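Local coordinates for protein nucleoside diphosphate kinase (Encephalitozoon cuniculi, PDB 3MPD) that probably transfers the gamma phosphate of ATP to nucleoside diphosphates through a phosphohistidine intermediate, supplying the cell with nucleoside triphosphates, at residues F9-P14 with I117-D122. Sequence-based numbering, arbitrary orientation.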
# COMPACT_ATOMS: atom_id res chain seq x y z
N PHE A 9 7.43 -6.59 9.89
CA PHE A 9 7.50 -5.24 9.37
C PHE A 9 8.25 -5.26 8.05
O PHE A 9 9.37 -5.74 7.98
CB PHE A 9 8.18 -4.29 10.37
CG PHE A 9 8.26 -2.88 9.88
CD1 PHE A 9 7.11 -2.11 9.77
CD2 PHE A 9 9.49 -2.35 9.49
CE1 PHE A 9 7.16 -0.82 9.28
CE2 PHE A 9 9.57 -1.04 9.02
CZ PHE A 9 8.39 -0.27 8.90
N ILE A 10 7.61 -4.74 7.02
CA ILE A 10 8.18 -4.76 5.67
C ILE A 10 8.20 -3.32 5.17
O ILE A 10 7.16 -2.67 5.13
CB ILE A 10 7.32 -5.58 4.70
CG1 ILE A 10 7.06 -7.01 5.22
CG2 ILE A 10 7.94 -5.60 3.27
CD1 ILE A 10 8.35 -7.92 5.40
N MET A 11 9.36 -2.86 4.73
CA MET A 11 9.47 -1.48 4.29
C MET A 11 10.15 -1.42 2.94
O MET A 11 11.29 -1.90 2.79
CB MET A 11 10.22 -0.66 5.34
CG MET A 11 10.45 0.80 4.98
SD MET A 11 11.21 1.70 6.37
CE MET A 11 12.68 0.73 6.72
N ILE A 12 9.46 -0.85 1.96
CA ILE A 12 10.05 -0.63 0.64
C ILE A 12 10.95 0.60 0.72
O ILE A 12 10.48 1.70 1.08
CB ILE A 12 8.99 -0.45 -0.46
CG1 ILE A 12 8.02 -1.64 -0.47
CG2 ILE A 12 9.67 -0.19 -1.86
CD1 ILE A 12 6.95 -1.56 -1.61
N LYS A 13 12.22 0.41 0.35
CA LYS A 13 13.26 1.45 0.52
C LYS A 13 13.10 2.52 -0.56
O LYS A 13 12.51 2.23 -1.62
CB LYS A 13 14.67 0.81 0.46
CG LYS A 13 14.89 -0.21 1.59
CD LYS A 13 16.37 -0.56 1.77
CE LYS A 13 16.54 -1.35 3.08
NZ LYS A 13 17.89 -1.97 3.07
N PRO A 14 13.61 3.74 -0.32
CA PRO A 14 13.27 4.90 -1.15
C PRO A 14 13.53 4.70 -2.65
O PRO A 14 12.73 5.13 -3.46
CB PRO A 14 14.19 6.02 -0.60
CG PRO A 14 14.47 5.62 0.80
CD PRO A 14 14.56 4.11 0.77
N ILE A 117 16.44 -2.81 -2.00
CA ILE A 117 15.00 -2.80 -2.38
C ILE A 117 14.02 -2.64 -1.21
O ILE A 117 12.99 -1.96 -1.33
CB ILE A 117 14.57 -4.07 -3.19
CG1 ILE A 117 15.52 -4.35 -4.37
CG2 ILE A 117 13.10 -3.98 -3.65
CD1 ILE A 117 15.62 -3.17 -5.38
N ILE A 118 14.31 -3.33 -0.10
CA ILE A 118 13.29 -3.62 0.89
C ILE A 118 13.96 -4.01 2.21
O ILE A 118 15.11 -4.53 2.23
CB ILE A 118 12.33 -4.79 0.37
CG1 ILE A 118 11.09 -4.98 1.25
CG2 ILE A 118 13.10 -6.11 0.19
CD1 ILE A 118 10.10 -6.06 0.61
N HIS A 119 13.28 -3.73 3.31
CA HIS A 119 13.68 -4.24 4.60
C HIS A 119 12.59 -5.19 5.08
O HIS A 119 11.41 -4.86 4.98
CB HIS A 119 13.75 -3.09 5.60
CG HIS A 119 13.74 -3.56 7.02
ND1 HIS A 119 14.88 -3.96 7.68
CD2 HIS A 119 12.72 -3.73 7.90
CE1 HIS A 119 14.57 -4.35 8.90
NE2 HIS A 119 13.27 -4.21 9.06
N GLY A 120 12.96 -6.34 5.65
CA GLY A 120 11.97 -7.15 6.39
C GLY A 120 12.54 -7.52 7.74
O GLY A 120 13.75 -7.75 7.84
N SER A 121 11.70 -7.57 8.78
CA SER A 121 12.20 -7.93 10.12
C SER A 121 12.98 -9.25 10.13
O SER A 121 12.65 -10.16 9.39
CB SER A 121 11.04 -8.03 11.14
OG SER A 121 10.25 -6.86 11.11
N ASP A 122 13.99 -9.36 10.98
CA ASP A 122 14.80 -10.59 11.04
C ASP A 122 14.33 -11.57 12.12
O ASP A 122 14.69 -12.74 12.08
CB ASP A 122 16.31 -10.29 11.14
CG ASP A 122 16.73 -9.63 12.44
OD1 ASP A 122 15.88 -9.28 13.30
OD2 ASP A 122 17.96 -9.44 12.60
O HOH W 1 17.49 -3.00 5.94
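Two partners grip Ser121 OG: the backbone N of Phe9 donates to it over 3.1 Å, and Glu130 OE1 of helix 124-134 is its second partner. The Ser121 backbone N returns a bond to Phe9 O. Further along, Met11 and His119 form a hydrogen-bonded antiparallel pair, His119 N to Met11 O at 2.8 Å and Met11 N to His119 O, both nearly straight (165°). Lys13 N then reaches Ile117 O from above the carbonyl plane, just before helix 14-18 begins. This edge of the four-stranded antiparallel sheet of the NDP kinase fold illustrates how a strand can carry a catalytic group: as in related enzymes, His119 is probably phosphorylated, on ND1, in the ping-pong reaction, and Lys13 probably binds ATP. A chi1 of 163° turns CG away from His119 N and brings the ring edge to Phe9, CD2 to CD2 at 3.9 Å, the two side chains crossing at about a right angle. The same Glu130 OE1 bonds NE2, while ND1 meets in the ring plane a water that accepts a hydrogen bond from Lys13 NZ; together these anchors probably fix the ring's rotation. The extended Lys13 chain runs along the backbone of Ile118, CE 3.6 Å from Ile118 O, and its NZ bonds to Asn116. On the face away from His119, Ile10 CG2 presses tightly against Ile118 CD1 (3.5 Å), where both side chains also touch helix 22-32.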